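UL37 (Suid herpesvirus 1, PDB 4K70) is an inner tegument protein that probably controls intracellular trafficking of the virus, represented here by its mainly helical N-terminal half. Local coordinates at residues Arg167-Tyr172 against Thr437-Ala442; Thr316-Thr321 against Arg369-Thr374. One frame throughout, in Å; residues are numbered along the deposited sequence.

Both contacts set a loop against a helix, and neither contains a hydrogen bond between its two segments. Interaction 1 uses an aromatic pair and buries 307 Å² in all; interaction 2 relies on small aliphatic groups and buries 216 Å². Their centres are 44 Å apart on opposite sides of the chain's centre, and the nearest atoms remain about 28 Å from each other. In sequence, interaction 2 is nested inside the loop that interaction 1 closes. A bound sodium ion is near interaction 2, about 5 Å from the side chain of Gln317. In interaction 1 Tyr172 is about 12 Å, side chain to side chain, from Asp179, which binds calcium in a structure of this protein though not in this model.

Interaction 1. Residues Arg167-Tyr172 against Thr437-Ala442; sequences RFATLY and TEHVGA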
# COMPACT_ATOMS: atom_id res chain seq x y z
N ARG A 167 4.73 6.51 19.25
CA ARG A 167 5.23 5.56 20.25
C ARG A 167 5.99 4.40 19.60
O ARG A 167 6.80 3.74 20.25
CB ARG A 167 4.09 5.05 21.14
CG ARG A 167 3.21 4.05 20.47
CD ARG A 167 2.00 3.70 21.34
NE ARG A 167 2.32 3.59 22.76
CZ ARG A 167 3.04 2.61 23.30
NH1 ARG A 167 3.52 1.64 22.53
NH2 ARG A 167 3.27 2.59 24.61
N PHE A 168 5.75 4.19 18.31
CA PHE A 168 6.49 3.16 17.56
C PHE A 168 7.59 3.75 16.70
O PHE A 168 8.09 3.08 15.80
CB PHE A 168 5.53 2.34 16.70
CG PHE A 168 4.55 1.54 17.49
CD1 PHE A 168 4.94 0.92 18.67
CD2 PHE A 168 3.23 1.44 17.08
CE1 PHE A 168 4.04 0.18 19.42
CE2 PHE A 168 2.32 0.70 17.83
CZ PHE A 168 2.73 0.07 19.00
N ALA A 169 7.94 5.01 16.95
CA ALA A 169 8.99 5.67 16.17
C ALA A 169 10.33 4.92 16.17
O ALA A 169 11.00 4.87 15.14
CB ALA A 169 9.19 7.12 16.63
N THR A 170 10.72 4.35 17.31
CA THR A 170 12.00 3.62 17.34
C THR A 170 11.95 2.32 16.54
O THR A 170 13.00 1.77 16.21
CB THR A 170 12.50 3.34 18.78
OG1 THR A 170 11.52 2.58 19.50
CG2 THR A 170 12.79 4.67 19.51
N LEU A 171 10.75 1.85 16.18
CA LEU A 171 10.63 0.64 15.35
C LEU A 171 10.47 0.91 13.86
O LEU A 171 10.54 -0.03 13.06
CB LEU A 171 9.42 -0.21 15.76
CG LEU A 171 9.26 -0.54 17.23
CD1 LEU A 171 7.98 -1.35 17.40
CD2 LEU A 171 10.48 -1.29 17.76
N TYR A 172 10.24 2.16 13.50
CA TYR A 172 9.81 2.52 12.15
C TYR A 172 10.76 2.11 11.02
O TYR A 172 10.34 1.53 10.03
CB TYR A 172 9.53 4.03 12.06
CG TYR A 172 9.05 4.48 10.72
CD1 TYR A 172 7.74 4.24 10.32
CD2 TYR A 172 9.89 5.14 9.84
CE1 TYR A 172 7.28 4.65 9.08
CE2 TYR A 172 9.45 5.54 8.59
CZ TYR A 172 8.14 5.30 8.22
OH TYR A 172 7.68 5.71 6.99
N THR A 437 8.81 10.19 8.11
CA THR A 437 10.23 9.89 8.17
C THR A 437 10.92 10.60 9.33
O THR A 437 12.10 10.34 9.62
CB THR A 437 10.95 10.28 6.87
OG1 THR A 437 10.57 11.61 6.50
CG2 THR A 437 10.58 9.33 5.74
N GLU A 438 10.21 11.51 9.98
CA GLU A 438 10.76 12.12 11.18
C GLU A 438 11.03 11.05 12.25
O GLU A 438 11.82 11.27 13.17
CB GLU A 438 9.84 13.22 11.71
CG GLU A 438 8.43 12.76 12.07
CD GLU A 438 7.46 12.81 10.90
OE1 GLU A 438 7.91 12.91 9.73
OE2 GLU A 438 6.23 12.74 11.15
N HIS A 439 10.38 9.89 12.13
CA HIS A 439 10.59 8.77 13.05
C HIS A 439 12.03 8.27 12.96
O HIS A 439 12.57 7.74 13.93
CB HIS A 439 9.67 7.60 12.72
CG HIS A 439 8.23 7.84 13.08
ND1 HIS A 439 7.82 8.90 13.84
CD2 HIS A 439 7.12 7.12 12.79
CE1 HIS A 439 6.51 8.84 14.00
NE2 HIS A 439 6.06 7.77 13.37
N VAL A 440 12.62 8.37 11.78
CA VAL A 440 13.96 7.87 11.59
C VAL A 440 14.89 8.68 12.48
O VAL A 440 15.70 8.13 13.21
CB VAL A 440 14.38 7.95 10.11
CG1 VAL A 440 15.80 7.42 9.92
CG2 VAL A 440 13.40 7.17 9.24
N GLY A 441 14.72 10.00 12.45
CA GLY A 441 15.47 10.89 13.32
C GLY A 441 15.23 10.63 14.80
O GLY A 441 16.18 10.60 15.58
N ALA A 442 13.97 10.45 15.18
CA ALA A 442 13.63 10.11 16.57
C ALA A 442 14.31 8.81 17.03
O ALA A 442 14.75 8.69 18.18
CB ALA A 442 12.12 9.99 16.72
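The aromatic part of the contact is the pair Tyr172 and His439. The imidazole turns its edge to the face of the phenol ring in a T-shaped stack, with ring centroids 5.3 Å apart and planes at 79°. CD2 is the imidazole atom that leads, coming to 3.8 Å from CD1 of Tyr172. The phenol gets there because CG of Tyr172 stands anti to its backbone N (chi1 -178°), which lays the ring past CB of His439, where the imidazole edge can meet its face.

A CH-pi contact uses a face of the same imidazole. CB of Ala169 lies 3.9 Å from the centroid of the His439 ring, 28° off the normal, and comes nearest to ND1 of His439, at 3.6 Å. His439 is therefore met in two ways, at its edge by Tyr172 and over one face by Ala169. Its polar end is tied down as well, since NE2 of His439 is hydrogen-bonded to the carbonyl of Val164, which should restrict rotation of the imidazole.

Aliphatic packing completes the interface. The methylene CB atoms of Tyr172 and His439 approach to 3.6 Å. CG2 of Val440 meets the edge of the phenol near its plane, 4.1 Å from CD2 of Tyr172, while CB of Ala442 packs at 4.1 Å against CB of Ala169.

The surroundings place the contact in a helical scaffold. Residues 167-172 belong to the loop between helices 156-159 and 175-188, and residues 437-442 lie at the start of helix 438-458. Trp481 of helix 464-481 meets the Tyr172 ring and touches Val440, and OH of Tyr172 is hydrogen-bonded to the carbonyl of Pro390. Phe168 and Leu171 reach helix 120-137, so the loop is wedged between that helix and helix 438-458.

Interaction 2. Residues Thr316-Thr321 against Arg369-Thr374; sequences TQVDAT and RAVGCT
OD1 of Asp319 is gripped by two donors of Thr321, where residues 316-321 lead into helix 321-329, with N of Thr321 against CB of Ala370. The Thr321 hydroxyl OG1 donates to the syn lone pair of OD1 of Asp319 at 2.6 Å. The backbone N of Thr321 reaches the same OD1 of Asp319 at 3.1 Å, from above the carboxylate plane (46° out of it), forming an Asx turn just as the helix begins.

Next to this turn, Ala320, at the N-cap position, has its methyl packed against helix 366-385. Its CB lies 3.7 Å from CG2 of Val371 and 4.1 Å from CB of Ala370. CG2 of Val371 also receives CG2 of Val318 at 3.8 Å, the two valines crossing at about a right angle. The bent chain of Gln317 brings NE2 alongside the same Val371 methyl, while this amide donates to O of Val318 at 2.9 Å and 167°, on a lone pair in the carbonyl plane.

On the helix, Thr374 OG1 bonds to Ala370 O at 2.7 Å, and that carbonyl also accepts from the backbone N of Thr374.

No hydrogen bond crosses between the two segments; backbone N of Gln317 and Asp319 bond instead to the side chains of Gln292 and Gln303. What joins the segments is mainly van der Waals contact centred on the methyls of Ala320, Ala370 and Val371.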
# COMPACT_ATOMS: atom_id res chain seq x y z
N THR A 316 -21.27 11.00 -29.33
CA THR A 316 -21.70 11.37 -27.99
C THR A 316 -20.57 12.00 -27.19
O THR A 316 -19.44 11.52 -27.20
CB THR A 316 -22.21 10.12 -27.25
OG1 THR A 316 -23.45 9.71 -27.85
CG2 THR A 316 -22.40 10.37 -25.76
N GLN A 317 -20.90 13.08 -26.50
CA GLN A 317 -19.96 13.73 -25.59
C GLN A 317 -20.51 13.66 -24.16
O GLN A 317 -21.44 14.38 -23.80
CB GLN A 317 -19.73 15.19 -26.00
CG GLN A 317 -18.69 15.89 -25.16
CD GLN A 317 -17.38 15.14 -25.12
OE1 GLN A 317 -16.68 15.04 -26.14
NE2 GLN A 317 -17.05 14.56 -23.96
N VAL A 318 -19.96 12.77 -23.34
CA VAL A 318 -20.37 12.71 -21.94
C VAL A 318 -19.78 13.90 -21.21
O VAL A 318 -18.74 14.44 -21.58
CB VAL A 318 -19.93 11.40 -21.23
CG1 VAL A 318 -20.59 10.21 -21.88
CG2 VAL A 318 -18.42 11.27 -21.24
N ASP A 319 -20.46 14.32 -20.15
CA ASP A 319 -19.98 15.45 -19.37
C ASP A 319 -19.09 15.00 -18.22
O ASP A 319 -19.58 14.53 -17.20
CB ASP A 319 -21.17 16.23 -18.85
CG ASP A 319 -20.77 17.36 -17.92
OD1 ASP A 319 -19.62 17.87 -18.03
OD2 ASP A 319 -21.62 17.73 -17.09
N ALA A 320 -17.78 15.17 -18.38
CA ALA A 320 -16.86 14.82 -17.32
C ALA A 320 -16.30 16.03 -16.58
O ALA A 320 -15.37 15.90 -15.78
CB ALA A 320 -15.72 13.94 -17.86
N THR A 321 -16.84 17.22 -16.82
CA THR A 321 -16.33 18.42 -16.16
C THR A 321 -16.40 18.34 -14.64
O THR A 321 -15.42 18.64 -13.95
CB THR A 321 -17.04 19.70 -16.64
OG1 THR A 321 -18.45 19.59 -16.39
CG2 THR A 321 -16.82 19.87 -18.13
N ARG A 369 -11.11 16.67 -23.42
CA ARG A 369 -9.99 16.85 -22.49
C ARG A 369 -10.37 16.46 -21.07
O ARG A 369 -9.59 15.81 -20.38
CB ARG A 369 -9.52 18.30 -22.50
CG ARG A 369 -8.66 18.65 -23.71
CD ARG A 369 -8.35 20.15 -23.74
NE ARG A 369 -7.36 20.44 -24.76
CZ ARG A 369 -7.62 21.00 -25.93
NH1 ARG A 369 -8.85 21.40 -26.22
NH2 ARG A 369 -6.63 21.21 -26.79
N ALA A 370 -11.57 16.84 -20.64
CA ALA A 370 -12.05 16.50 -19.29
C ALA A 370 -12.16 14.98 -19.10
O ALA A 370 -11.83 14.46 -18.03
CB ALA A 370 -13.38 17.15 -19.04
N VAL A 371 -12.67 14.29 -20.11
CA VAL A 371 -12.75 12.82 -20.06
C VAL A 371 -11.36 12.21 -20.07
O VAL A 371 -11.06 11.29 -19.31
CB VAL A 371 -13.53 12.25 -21.26
CG1 VAL A 371 -13.54 10.72 -21.19
CG2 VAL A 371 -14.96 12.80 -21.32
N GLY A 372 -10.49 12.72 -20.95
CA GLY A 372 -9.15 12.17 -21.06
C GLY A 372 -8.32 12.40 -19.81
O GLY A 372 -7.63 11.50 -19.33
N CYS A 373 -8.34 13.64 -19.32
CA CYS A 373 -7.66 13.96 -18.06
C CYS A 373 -8.13 13.05 -16.93
O CYS A 373 -7.31 12.50 -16.20
CB CYS A 373 -7.91 15.43 -17.69
SG CYS A 373 -6.86 16.55 -18.67
N THR A 374 -9.43 12.92 -16.76
CA THR A 374 -9.96 12.09 -15.70
C THR A 374 -9.50 10.64 -15.85
O THR A 374 -9.14 9.98 -14.86
CB THR A 374 -11.51 12.16 -15.65
OG1 THR A 374 -11.91 13.52 -15.52
CG2 THR A 374 -12.06 11.35 -14.46